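Local coordinates for protein putative glycosidase ph117-related (Bacteroides thetaiotaomicron, PDB 5A7V) that probably acts on beta-linked mannosides as a member of glycoside hydrolase family GH130, binding mannose in a pocket at the centre of a beta-propeller, at residues D146-V151 against C202-I207; F226-E231 against I284-N289; S73-N78 against S339-D344; I88-R93 against Y360-C365. One frame throughout, in Å; residues are numbered along the deposited sequence.

How the contacts relate
Contacts 1, 2 and 4 pack strands of neighbouring blades of a five-bladed beta-propeller, the fold of family GH130. Contact 3 joins strand 75-84 to the loop before strand 347-355. Each of them supplies at least one residue to the mannose pocket. Contacts 4 and 3 both start in the first sheet, on the paired strands 87-95 and 75-84, and reach the last part of the chain. This brings the first and last blades side by side. Contacts 1 and 2 fall between those segments in sequence, one after the other. They are neighbours through strands 205-212 and 225-229, with centres about 9 Å apart. Contacts 2 and 3 are the most distant pair, about 23 Å between centres. Even so, contacts 1, 2 and 3 all touch the mannose of chain E.

Contact 1 of 4, residues D146-V151 against C202-I207; sequences DPRIAV and CKSGSI. With MAN (alpha-D-mannopyranose), chain D; MAN (alpha-D-mannopyranose), chain E; BMA (beta-D-mannopyranose), chain C.
Arg148 lies across Ser204 and Gly205 and carries most of this contact. Its aliphatic part runs over the Gly205 carbonyl, with Arg148 CD 3.6 Å from Gly205 O. The chain then bends at chi2 (102°), which lays one face of the guanidinium over Ser204. CA and CB of Ser204 sit on that face, and Arg148 NH2 is 3.2 Å from Ser204 OG.

The guanidinium is held from several directions. Arg148 NH1 donates to its own strand at Asp146 O (2.9 Å), from above the carbonyl plane. NE and NH2 reach the backbone oxygens of Gly274 and Cys273. A water in the guanidinium plane accepts from NH1 and donates to both Asp146 OD2 and Ser204 OG, so it ties the two segments together. Ser204 OG is also bonded to Glu272. These bonds give the buried guanidinium a polar setting and would fix its rotation.

Asp146 and Lys203 carry the contact on to the sugars. A second water accepts from Lys203 NZ and donates to Asp146 OD2. Lys203 NZ also donates to O6 of a mannose modelled as both anomers in one place, at 2.9 Å from BMA O6. Asp146 OD2 lies 2.7 Å from O3 of the chain E mannose. Segment 146-151 ends strand 143-151, and 202-207 leads from a loop into strand 205-212. These are inner strands of successive blades, at the central sugar pocket of a GH130 five-bladed propeller.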
# COMPACT_ATOMS: atom_id res chain seq x y z
N ASP A 146 -5.38 -3.00 -4.92
CA ASP A 146 -4.26 -2.45 -4.15
C ASP A 146 -4.00 -0.95 -4.37
O ASP A 146 -2.91 -0.53 -4.77
CB ASP A 146 -2.97 -3.24 -4.39
CG ASP A 146 -3.03 -4.74 -4.05
OD1 ASP A 146 -4.02 -5.19 -3.47
OD2 ASP A 146 -2.01 -5.39 -4.39
N PRO A 147 -5.03 -0.14 -4.08
CA PRO A 147 -4.89 1.31 -4.32
C PRO A 147 -3.99 1.98 -3.30
O PRO A 147 -3.95 1.61 -2.13
CB PRO A 147 -6.34 1.83 -4.18
CG PRO A 147 -6.92 0.89 -3.14
CD PRO A 147 -6.33 -0.47 -3.50
N ARG A 148 -3.30 3.04 -3.75
CA ARG A 148 -2.67 3.99 -2.85
C ARG A 148 -3.14 5.38 -3.31
O ARG A 148 -3.23 5.62 -4.52
CB ARG A 148 -1.15 3.99 -2.91
CG ARG A 148 -0.52 2.82 -2.18
CD ARG A 148 -0.09 1.80 -3.04
NE ARG A 148 0.81 0.78 -2.46
CZ ARG A 148 0.70 -0.47 -2.82
NH1 ARG A 148 -0.23 -0.87 -3.63
NH2 ARG A 148 1.50 -1.37 -2.28
N ILE A 149 -3.46 6.25 -2.34
CA ILE A 149 -4.00 7.59 -2.69
C ILE A 149 -3.17 8.67 -2.00
O ILE A 149 -2.86 8.59 -0.81
CB ILE A 149 -5.48 7.74 -2.31
CG1 ILE A 149 -6.32 6.80 -3.19
CG2 ILE A 149 -5.95 9.19 -2.47
CD1 ILE A 149 -7.78 6.61 -2.80
N ALA A 150 -2.83 9.69 -2.80
CA ALA A 150 -2.21 10.93 -2.32
C ALA A 150 -2.96 12.09 -2.97
O ALA A 150 -3.73 11.85 -3.90
CB ALA A 150 -0.73 10.96 -2.64
N VAL A 151 -2.77 13.31 -2.45
CA VAL A 151 -3.53 14.46 -2.99
C VAL A 151 -2.59 15.63 -3.24
O VAL A 151 -1.69 15.90 -2.45
CB VAL A 151 -4.67 14.83 -2.03
CG1 VAL A 151 -4.23 15.39 -0.68
CG2 VAL A 151 -5.70 15.76 -2.68
N CYS A 202 3.98 -5.02 -13.27
CA CYS A 202 4.35 -4.10 -12.21
C CYS A 202 3.16 -3.73 -11.34
O CYS A 202 2.00 -3.91 -11.74
CB CYS A 202 5.04 -2.86 -12.80
SG CYS A 202 4.09 -1.94 -14.03
N LYS A 203 3.46 -3.14 -10.18
CA LYS A 203 2.46 -2.78 -9.17
C LYS A 203 3.12 -2.00 -8.05
O LYS A 203 4.35 -1.90 -8.02
CB LYS A 203 1.70 -4.02 -8.64
CG LYS A 203 2.62 -5.11 -8.04
CD LYS A 203 1.82 -6.27 -7.41
CE LYS A 203 1.02 -7.02 -8.43
NZ LYS A 203 0.21 -8.12 -7.84
N SER A 204 2.32 -1.46 -7.16
CA SER A 204 2.76 -0.90 -5.86
C SER A 204 3.54 0.42 -6.02
O SER A 204 4.77 0.43 -5.97
CB SER A 204 3.52 -1.95 -5.05
OG SER A 204 2.65 -3.04 -4.79
N GLY A 205 2.78 1.50 -6.22
CA GLY A 205 3.34 2.83 -6.46
C GLY A 205 3.13 3.79 -5.32
O GLY A 205 1.97 4.10 -4.98
N SER A 206 4.22 4.32 -4.75
CA SER A 206 4.24 5.23 -3.58
C SER A 206 4.77 6.61 -4.01
O SER A 206 5.99 6.85 -4.12
CB SER A 206 5.20 4.63 -2.54
OG SER A 206 4.78 3.33 -2.11
N ILE A 207 3.82 7.51 -4.28
CA ILE A 207 4.14 8.89 -4.66
C ILE A 207 4.72 9.63 -3.46
O ILE A 207 4.33 9.41 -2.32
CB ILE A 207 2.91 9.57 -5.27
CG1 ILE A 207 2.46 8.87 -6.53
CG2 ILE A 207 3.14 11.06 -5.55
CD1 ILE A 207 1.15 9.35 -7.14
C1 MAN D . -0.81 -11.78 -7.12
C2 MAN D . -1.14 -11.08 -5.87
C3 MAN D . -2.65 -10.94 -5.92
C4 MAN D . -3.19 -10.31 -7.19
C5 MAN D . -2.56 -10.92 -8.43
C6 MAN D . -2.68 -10.03 -9.65
O1 MAN D . -1.12 -13.12 -7.19
O2 MAN D . -0.62 -9.75 -5.82
O3 MAN D . -3.17 -10.17 -4.83
O4 MAN D . -4.62 -10.50 -7.26
O5 MAN D . -1.17 -11.13 -8.27
O6 MAN D . -2.08 -8.74 -9.46
C1 MAN E . 1.53 -9.17 -3.60
C2 MAN E . 0.90 -7.85 -3.11
C3 MAN E . -0.57 -7.92 -2.64
C4 MAN E . -0.82 -9.17 -1.78
C5 MAN E . 0.43 -10.05 -1.62
C6 MAN E . 0.13 -11.38 -0.90
O1 MAN E . 3.06 -9.17 -3.47
O2 MAN E . 1.01 -6.94 -4.22
O3 MAN E . -1.48 -7.97 -3.72
O4 MAN E . -1.32 -8.70 -0.55
O5 MAN E . 0.93 -10.32 -2.97
O6 MAN E . -0.78 -12.15 -1.68
C1 BMA C . -0.79 -11.82 -6.95
C2 BMA C . -1.46 -11.15 -5.74
C3 BMA C . -2.94 -11.04 -6.00
C4 BMA C . -3.18 -10.33 -7.32
C5 BMA C . -2.31 -10.90 -8.44
C6 BMA C . -2.41 -10.11 -9.73
O1 BMA C . 0.60 -12.06 -6.83
O2 BMA C . -0.94 -9.83 -5.55
O3 BMA C . -3.67 -10.36 -4.91
O4 BMA C . -4.57 -10.50 -7.64
O5 BMA C . -0.91 -10.97 -8.09
O6 BMA C . -2.04 -8.74 -9.57
O HOH W 1 -1.80 -5.99 -7.07
O HOH W 2 -0.74 -1.54 -6.99
O HOH W 3 0.08 -3.58 -4.56

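Contact 2 of 4, residues F226-E231 against I284-N289. With MAN (alpha-D-mannopyranose), chain E.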
# COMPACT_ATOMS: atom_id res chain seq x y z
N PHE A 226 7.52 12.62 -8.11
CA PHE A 226 8.40 11.49 -7.86
C PHE A 226 7.60 10.33 -7.25
O PHE A 226 6.73 10.56 -6.41
CB PHE A 226 9.53 11.91 -6.91
CG PHE A 226 10.60 10.86 -6.76
CD1 PHE A 226 10.45 9.78 -5.89
CD2 PHE A 226 11.76 10.94 -7.51
CE1 PHE A 226 11.44 8.82 -5.77
CE2 PHE A 226 12.73 9.96 -7.40
CZ PHE A 226 12.57 8.90 -6.52
N MET A 227 7.92 9.10 -7.68
CA MET A 227 7.26 7.92 -7.15
C MET A 227 8.28 6.78 -6.99
O MET A 227 9.04 6.49 -7.93
CB MET A 227 6.15 7.48 -8.14
CG MET A 227 5.38 6.25 -7.73
SD MET A 227 4.03 5.83 -8.88
CE MET A 227 4.86 5.44 -10.43
N TYR A 228 8.27 6.15 -5.82
CA TYR A 228 8.93 4.82 -5.63
C TYR A 228 7.91 3.78 -6.04
O TYR A 228 6.73 3.92 -5.72
CB TYR A 228 9.34 4.62 -4.15
CG TYR A 228 10.29 5.67 -3.61
CD1 TYR A 228 11.66 5.53 -3.72
CD2 TYR A 228 9.83 6.81 -3.00
CE1 TYR A 228 12.53 6.49 -3.28
CE2 TYR A 228 10.70 7.78 -2.53
CZ TYR A 228 12.06 7.61 -2.66
OH TYR A 228 12.89 8.62 -2.21
N TRP A 229 8.35 2.71 -6.70
CA TRP A 229 7.41 1.69 -7.08
C TRP A 229 8.09 0.33 -7.18
O TRP A 229 9.30 0.26 -7.36
CB TRP A 229 6.71 2.11 -8.41
CG TRP A 229 7.63 2.15 -9.57
CD1 TRP A 229 8.41 3.22 -9.95
CD2 TRP A 229 7.90 1.11 -10.50
NE1 TRP A 229 9.16 2.90 -11.05
CE2 TRP A 229 8.90 1.59 -11.39
CE3 TRP A 229 7.47 -0.23 -10.61
CZ2 TRP A 229 9.40 0.82 -12.44
CZ3 TRP A 229 8.00 -1.00 -11.63
CH2 TRP A 229 8.98 -0.47 -12.53
N GLY A 230 7.29 -0.72 -7.12
CA GLY A 230 7.76 -2.07 -7.38
C GLY A 230 7.45 -3.06 -6.29
O GLY A 230 7.17 -2.69 -5.16
N GLU A 231 7.52 -4.31 -6.72
CA GLU A 231 7.29 -5.48 -5.85
C GLU A 231 8.59 -6.27 -5.52
O GLU A 231 8.90 -6.53 -4.34
CB GLU A 231 6.25 -6.39 -6.52
CG GLU A 231 5.91 -7.67 -5.80
CD GLU A 231 5.05 -8.63 -6.59
OE1 GLU A 231 4.96 -8.57 -7.83
OE2 GLU A 231 4.43 -9.50 -5.93
N ILE A 284 13.86 11.21 3.04
CA ILE A 284 12.60 10.71 2.56
C ILE A 284 12.43 9.27 3.08
O ILE A 284 13.33 8.42 2.92
CB ILE A 284 12.57 10.70 1.01
CG1 ILE A 284 12.56 12.15 0.53
CG2 ILE A 284 11.40 9.90 0.49
CD1 ILE A 284 12.95 12.29 -0.93
N VAL A 285 11.29 9.03 3.73
CA VAL A 285 10.99 7.69 4.27
C VAL A 285 10.02 6.96 3.34
O VAL A 285 8.92 7.47 3.06
CB VAL A 285 10.44 7.76 5.68
CG1 VAL A 285 10.15 6.36 6.19
CG2 VAL A 285 11.43 8.45 6.60
N LEU A 286 10.43 5.77 2.91
CA LEU A 286 9.58 4.85 2.18
C LEU A 286 9.23 3.72 3.15
O LEU A 286 10.13 2.93 3.58
CB LEU A 286 10.31 4.26 0.98
CG LEU A 286 9.54 3.21 0.18
CD1 LEU A 286 8.25 3.75 -0.46
CD2 LEU A 286 10.38 2.52 -0.84
N LEU A 287 7.96 3.62 3.51
CA LEU A 287 7.47 2.48 4.33
C LEU A 287 7.05 1.41 3.33
O LEU A 287 6.38 1.68 2.32
CB LEU A 287 6.34 2.94 5.26
CG LEU A 287 6.68 4.08 6.22
CD1 LEU A 287 6.37 5.47 5.67
CD2 LEU A 287 5.93 3.93 7.54
N TYR A 288 7.50 0.15 3.56
CA TYR A 288 7.36 -0.89 2.54
C TYR A 288 7.06 -2.26 3.20
O TYR A 288 7.11 -2.37 4.43
CB TYR A 288 8.58 -0.96 1.61
CG TYR A 288 9.87 -1.43 2.25
CD1 TYR A 288 10.70 -0.59 2.93
CD2 TYR A 288 10.24 -2.78 2.14
CE1 TYR A 288 11.87 -1.06 3.53
CE2 TYR A 288 11.39 -3.25 2.74
CZ TYR A 288 12.23 -2.40 3.42
OH TYR A 288 13.39 -2.82 4.03
N ASN A 289 6.77 -3.20 2.33
CA ASN A 289 6.41 -4.57 2.72
C ASN A 289 7.49 -5.54 2.31
O ASN A 289 7.84 -5.63 1.15
CB ASN A 289 5.08 -4.89 2.01
CG ASN A 289 3.96 -4.00 2.51
OD1 ASN A 289 3.55 -4.10 3.64
ND2 ASN A 289 3.48 -3.08 1.64
C1 MAN E . 1.53 -9.17 -3.60
C2 MAN E . 0.90 -7.85 -3.11
C3 MAN E . -0.57 -7.92 -2.64
C4 MAN E . -0.82 -9.17 -1.78
C5 MAN E . 0.43 -10.05 -1.62
C6 MAN E . 0.13 -11.38 -0.90
O1 MAN E . 3.06 -9.17 -3.47
O2 MAN E . 1.01 -6.94 -4.22
O3 MAN E . -1.48 -7.97 -3.72
O4 MAN E . -1.32 -8.70 -0.55
O5 MAN E . 0.93 -10.32 -2.97
O6 MAN E . -0.78 -12.15 -1.68
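The Tyr228 ring meets Ile284 and Leu286 obliquely, and one of its faces is taken by Phe226 of its own strand. Phe226 CE1 stands 3.3 Å above the centre of the Tyr228 ring, while Tyr228 CG lies in the plane of the Phe226 ring, at its edge. Phe313 also meets the tyrosine ring, with the planes inclined to each other.

This is packing between successive blades of a beta-propeller: strand 225-229 faces strand 283-291 with no hydrogen bond between the two segments. Chi1 of Tyr228 (-59°) sets CG beside the backbone N, and the side chain runs toward the other strand. Its far end reaches Ile284, where Ile284 CG2 is 3.8 Å from Tyr228 CE2. The hydroxyl sits beside the same methyl but has its polar partner at Pro318 O.

Leu286 works at the near end of the ring. The Leu286 and Tyr228 side chains run alongside in opposite senses, and Leu286 CD1 comes 3.9 Å from Tyr228 CB. Leu286 also rests on Ser206, and Ile284 on Leu208, so strand 205-212 takes part in the same buried layer.

Past the strand, Glu231 extends away from this layer into the mannose pocket, where Glu231 OE2 lies 2.8 Å from O1 of the chain E mannose.

Contact 3 of 4, residues S73-N78 against S339-D344. With MAN (alpha-D-mannopyranose), chain E.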
# COMPACT_ATOMS: atom_id res chain seq x y z
N SER A 73 -18.04 -10.02 -0.60
CA SER A 73 -18.45 -11.15 0.18
C SER A 73 -17.30 -12.08 0.55
O SER A 73 -17.45 -12.88 1.50
CB SER A 73 -19.52 -11.95 -0.54
OG SER A 73 -19.04 -12.51 -1.76
N ASN A 74 -16.18 -12.02 -0.16
CA ASN A 74 -15.09 -12.98 0.08
C ASN A 74 -14.04 -12.43 1.03
O ASN A 74 -13.77 -13.01 2.06
CB ASN A 74 -14.48 -13.42 -1.25
CG ASN A 74 -14.29 -14.92 -1.37
OD1 ASN A 74 -14.38 -15.69 -0.41
ND2 ASN A 74 -14.03 -15.34 -2.59
N ASP A 75 -13.47 -11.25 0.69
CA ASP A 75 -12.31 -10.71 1.37
C ASP A 75 -12.28 -9.20 1.16
O ASP A 75 -12.63 -8.74 0.07
CB ASP A 75 -11.03 -11.40 0.84
CG ASP A 75 -10.92 -12.88 1.24
OD1 ASP A 75 -10.65 -13.15 2.45
OD2 ASP A 75 -11.18 -13.70 0.33
N THR A 76 -11.90 -8.46 2.20
CA THR A 76 -11.80 -6.99 2.12
C THR A 76 -10.45 -6.61 2.73
O THR A 76 -10.20 -6.87 3.92
CB THR A 76 -12.93 -6.28 2.88
OG1 THR A 76 -13.02 -6.76 4.23
CG2 THR A 76 -14.24 -6.48 2.18
N PHE A 77 -9.53 -6.03 1.95
CA PHE A 77 -8.13 -5.95 2.38
C PHE A 77 -7.45 -4.78 1.66
O PHE A 77 -8.12 -3.84 1.23
CB PHE A 77 -7.43 -7.34 2.28
CG PHE A 77 -7.37 -7.98 0.91
CD1 PHE A 77 -8.52 -8.47 0.29
CD2 PHE A 77 -6.15 -8.16 0.25
CE1 PHE A 77 -8.44 -9.13 -0.91
CE2 PHE A 77 -6.06 -8.82 -0.95
CZ PHE A 77 -7.22 -9.31 -1.55
N ASN A 78 -6.12 -4.79 1.64
CA ASN A 78 -5.22 -3.87 0.91
C ASN A 78 -5.84 -2.52 0.54
O ASN A 78 -6.28 -2.34 -0.60
CB ASN A 78 -4.65 -4.61 -0.29
CG ASN A 78 -3.73 -5.75 0.13
OD1 ASN A 78 -3.59 -6.06 1.31
ND2 ASN A 78 -3.17 -6.41 -0.86
N SER A 339 -2.90 -15.47 9.49
CA SER A 339 -3.40 -16.38 8.46
C SER A 339 -4.74 -15.91 7.91
O SER A 339 -5.53 -15.30 8.64
CB SER A 339 -3.54 -17.80 9.02
OG SER A 339 -3.55 -18.70 7.92
N GLY A 340 -4.99 -16.23 6.65
CA GLY A 340 -6.21 -15.80 5.96
C GLY A 340 -6.16 -16.37 4.57
O GLY A 340 -5.56 -17.43 4.31
N GLN A 341 -6.70 -15.62 3.61
CA GLN A 341 -6.61 -16.01 2.23
C GLN A 341 -5.16 -16.26 1.85
O GLN A 341 -4.89 -17.17 1.06
CB GLN A 341 -7.23 -14.89 1.33
CG GLN A 341 -7.06 -15.25 -0.14
CD GLN A 341 -7.63 -14.31 -1.19
OE1 GLN A 341 -7.70 -14.75 -2.34
NE2 GLN A 341 -7.93 -13.08 -0.87
N TYR A 342 -4.28 -15.37 2.31
CA TYR A 342 -2.84 -15.58 2.20
C TYR A 342 -2.40 -16.30 3.48
O TYR A 342 -2.33 -15.71 4.56
CB TYR A 342 -2.08 -14.26 1.99
CG TYR A 342 -0.59 -14.45 1.75
CD1 TYR A 342 -0.09 -14.81 0.49
CD2 TYR A 342 0.30 -14.30 2.82
CE1 TYR A 342 1.26 -15.04 0.29
CE2 TYR A 342 1.67 -14.54 2.63
CZ TYR A 342 2.15 -14.91 1.38
OH TYR A 342 3.48 -15.16 1.14
N VAL A 343 -2.19 -17.61 3.36
CA VAL A 343 -2.10 -18.48 4.54
C VAL A 343 -0.89 -18.20 5.41
O VAL A 343 -0.92 -18.41 6.63
CB VAL A 343 -2.28 -19.97 4.16
CG1 VAL A 343 -1.12 -20.44 3.34
CG2 VAL A 343 -2.49 -20.84 5.40
N ASP A 344 0.17 -17.69 4.80
CA ASP A 344 1.40 -17.43 5.53
C ASP A 344 1.41 -16.09 6.30
O ASP A 344 2.37 -15.82 7.02
CB ASP A 344 2.61 -17.52 4.59
CG ASP A 344 2.75 -18.92 3.96
OD1 ASP A 344 2.84 -19.91 4.72
OD2 ASP A 344 2.78 -19.06 2.69
C1 MAN E . 1.53 -9.17 -3.60
C2 MAN E . 0.90 -7.85 -3.11
C3 MAN E . -0.57 -7.92 -2.64
C4 MAN E . -0.82 -9.17 -1.78
C5 MAN E . 0.43 -10.05 -1.62
C6 MAN E . 0.13 -11.38 -0.90
O1 MAN E . 3.06 -9.17 -3.47
O2 MAN E . 1.01 -6.94 -4.22
O3 MAN E . -1.48 -7.97 -3.72
O4 MAN E . -1.32 -8.70 -0.55
O5 MAN E . 0.93 -10.32 -2.97
O6 MAN E . -0.78 -12.15 -1.68
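Gln341 reaches across to Asp75 and Phe77 with a fully extended side chain. Its CG is anti to the backbone N (chi1 176°) and the chain stays straight beyond it, which brings NE2 up to both side chains. Gln341 NE2 is 3.5 Å from Asp75 OD2, and no hydrogen bond forms there. The carboxylate and amide planes are only 18° apart, though the side chains themselves cross at a slant.

The polar partners lie around them. Gln341 NE2 donates to Asp367 O and Glu95 OE1. Asp75 OD2 pairs with Arg105, and Asp75 OD1 bonds to Ser368 OG.

Chi1 of 60° turns the Phe77 ring toward the Gln341 amide, to which it is steeply inclined. Gln341 NE2 is 3.9 Å from Phe77 CZ.

Both segments lead on to the chain E mannose. Asn78 ND2 gives sugar O4 a nearly straight hydrogen bond of 3.0 Å and also bonds Asp146 OD1, which would fix the amide. One face of the Tyr342 ring lies against C6 of the sugar, and the ring meets Tyr306 edge-to-face.

Segment 73-78 enters strand 75-84, where Asn74 and Asp75 form a classic beta bulge opposite Glu95 of strand 87-95. Segment 339-344 lies in the loop between helix 335-338 and strand 347-355.

Contact 4 of 4, residues I88-R93 against Y360-C365; sequences IVVLYR and YLYYGC. With MAN (alpha-D-mannopyranose), chain D; BMA (beta-D-mannopyranose), chain C.
Neighbouring blades of the propeller meet here, where Ile88 and Val90 of one strand pack on the rings of Tyr360 and Tyr362. Ile88 CD1 makes a CH-pi contact over the face of Tyr360, 4.0 Å from the ring centroid and toward the rim. Val90 CG2 does the same over the centre of Tyr362, 4.1 Å from the centroid. Ile88 also spans the two rings, for Ile88 CG2 approaches Tyr362 CZ at 4.0 Å. The Tyr362 hydroxyl bonds to Gly117 O.

The strand segments run nearly parallel, 12° apart, with a closest axis approach of 9.1 Å. No hydrogen bond joins them, as expected of strands in separate sheets. They belong to the first and last sheets of the five-bladed propeller, so this is where the last blade meets the first.

Arg93, further along the first strand, leaves the hydrophobic layer for the sugar site. It stretches out straight, with CG anti to the backbone N (chi1 -179°). Arg93 NH1 donates to BMA O3 (2.9 Å) and Arg93 NH2 to BMA O4 (3.1 Å), with the alpha anomer of chain D held similarly. Salt bridges to Asp146 and Glu95, and a bond from NE to Ser107 OG, hold the guanidinium.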
# COMPACT_ATOMS: atom_id res chain seq x y z
N ILE A 88 -11.35 10.75 7.77
CA ILE A 88 -10.56 9.70 7.13
C ILE A 88 -11.46 8.95 6.17
O ILE A 88 -12.57 8.56 6.53
CB ILE A 88 -9.96 8.75 8.20
CG1 ILE A 88 -8.80 9.44 8.95
CG2 ILE A 88 -9.48 7.43 7.57
CD1 ILE A 88 -8.37 8.77 10.24
N VAL A 89 -10.96 8.75 4.95
CA VAL A 89 -11.63 7.97 3.92
C VAL A 89 -10.72 6.81 3.54
O VAL A 89 -9.53 7.01 3.24
CB VAL A 89 -12.00 8.81 2.70
CG1 VAL A 89 -12.69 7.97 1.63
CG2 VAL A 89 -12.93 9.93 3.14
N VAL A 90 -11.29 5.61 3.54
CA VAL A 90 -10.60 4.42 3.11
C VAL A 90 -11.27 3.87 1.85
O VAL A 90 -12.52 3.75 1.79
CB VAL A 90 -10.59 3.36 4.25
CG1 VAL A 90 -10.22 1.96 3.75
CG2 VAL A 90 -9.68 3.80 5.36
N LEU A 91 -10.45 3.52 0.86
CA LEU A 91 -10.88 2.73 -0.31
C LEU A 91 -10.25 1.35 -0.17
O LEU A 91 -9.04 1.21 -0.24
CB LEU A 91 -10.53 3.39 -1.64
CG LEU A 91 -11.54 4.42 -2.19
CD1 LEU A 91 -11.60 5.66 -1.30
CD2 LEU A 91 -11.31 4.74 -3.64
N TYR A 92 -11.11 0.36 0.08
CA TYR A 92 -10.64 -1.00 0.39
C TYR A 92 -10.78 -1.92 -0.81
O TYR A 92 -11.77 -1.88 -1.55
CB TYR A 92 -11.32 -1.60 1.63
CG TYR A 92 -12.86 -1.60 1.63
CD1 TYR A 92 -13.60 -0.50 2.11
CD2 TYR A 92 -13.58 -2.70 1.17
CE1 TYR A 92 -14.97 -0.53 2.16
CE2 TYR A 92 -14.96 -2.73 1.24
CZ TYR A 92 -15.66 -1.66 1.75
OH TYR A 92 -17.04 -1.68 1.81
N ARG A 93 -9.77 -2.79 -1.00
CA ARG A 93 -9.85 -3.83 -2.02
C ARG A 93 -10.89 -4.87 -1.58
O ARG A 93 -10.70 -5.48 -0.54
CB ARG A 93 -8.49 -4.48 -2.22
CG ARG A 93 -8.48 -5.54 -3.29
CD ARG A 93 -7.14 -6.24 -3.45
NE ARG A 93 -7.19 -7.32 -4.39
CZ ARG A 93 -6.16 -8.10 -4.72
NH1 ARG A 93 -4.91 -7.81 -4.32
NH2 ARG A 93 -6.37 -9.20 -5.43
N TYR A 360 -2.32 7.53 11.30
CA TYR A 360 -3.20 6.38 11.20
C TYR A 360 -2.76 5.52 10.03
O TYR A 360 -2.70 5.98 8.91
CB TYR A 360 -4.66 6.82 11.01
CG TYR A 360 -5.26 7.49 12.22
CD1 TYR A 360 -4.92 8.79 12.59
CD2 TYR A 360 -6.24 6.87 12.98
CE1 TYR A 360 -5.47 9.38 13.72
CE2 TYR A 360 -6.81 7.49 14.08
CZ TYR A 360 -6.42 8.74 14.46
OH TYR A 360 -6.99 9.35 15.58
N LEU A 361 -2.39 4.26 10.32
CA LEU A 361 -1.89 3.29 9.34
C LEU A 361 -2.98 2.29 9.02
O LEU A 361 -3.59 1.75 9.96
CB LEU A 361 -0.69 2.58 9.97
CG LEU A 361 0.04 1.55 9.10
CD1 LEU A 361 0.74 2.17 7.92
CD2 LEU A 361 1.02 0.80 9.97
N TYR A 362 -3.19 2.02 7.74
CA TYR A 362 -4.20 1.07 7.26
C TYR A 362 -3.52 -0.01 6.44
O TYR A 362 -2.65 0.29 5.60
CB TYR A 362 -5.31 1.79 6.43
CG TYR A 362 -6.11 2.70 7.35
CD1 TYR A 362 -7.18 2.21 8.06
CD2 TYR A 362 -5.78 4.05 7.51
CE1 TYR A 362 -7.88 3.00 8.96
CE2 TYR A 362 -6.46 4.82 8.43
CZ TYR A 362 -7.50 4.31 9.17
OH TYR A 362 -8.13 5.09 10.11
N TYR A 363 -3.88 -1.26 6.71
CA TYR A 363 -3.16 -2.38 6.14
C TYR A 363 -4.09 -3.57 5.86
O TYR A 363 -5.13 -3.75 6.52
CB TYR A 363 -1.98 -2.80 7.04
CG TYR A 363 -2.36 -3.11 8.45
CD1 TYR A 363 -2.45 -2.15 9.42
CD2 TYR A 363 -2.62 -4.45 8.84
CE1 TYR A 363 -2.81 -2.48 10.75
CE2 TYR A 363 -2.96 -4.76 10.13
CZ TYR A 363 -3.02 -3.80 11.10
OH TYR A 363 -3.33 -4.09 12.41
N GLY A 364 -3.69 -4.38 4.88
CA GLY A 364 -4.34 -5.69 4.69
C GLY A 364 -3.88 -6.71 5.72
O GLY A 364 -2.70 -6.74 6.08
N CYS A 365 -4.84 -7.53 6.14
CA CYS A 365 -4.57 -8.62 7.10
C CYS A 365 -4.73 -9.94 6.37
O CYS A 365 -5.88 -10.38 6.13
CB CYS A 365 -5.57 -8.56 8.24
SG CYS A 365 -5.52 -7.01 9.22
C1 MAN D . -0.81 -11.78 -7.12
C2 MAN D . -1.14 -11.08 -5.87
C3 MAN D . -2.65 -10.94 -5.92
C4 MAN D . -3.19 -10.31 -7.19
C5 MAN D . -2.56 -10.92 -8.43
C6 MAN D . -2.68 -10.03 -9.65
O1 MAN D . -1.12 -13.12 -7.19
O2 MAN D . -0.62 -9.75 -5.82
O3 MAN D . -3.17 -10.17 -4.83
O4 MAN D . -4.62 -10.50 -7.26
O5 MAN D . -1.17 -11.13 -8.27
O6 MAN D . -2.08 -8.74 -9.46
C1 BMA C . -0.79 -11.82 -6.95
C2 BMA C . -1.46 -11.15 -5.74
C3 BMA C . -2.94 -11.04 -6.00
C4 BMA C . -3.18 -10.33 -7.32
C5 BMA C . -2.31 -10.90 -8.44
C6 BMA C . -2.41 -10.11 -9.73
O1 BMA C . 0.60 -12.06 -6.83
O2 BMA C . -0.94 -9.83 -5.55
O3 BMA C . -3.67 -10.36 -4.91
O4 BMA C . -4.57 -10.50 -7.64
O5 BMA C . -0.91 -10.97 -8.09
O6 BMA C . -2.04 -8.74 -9.57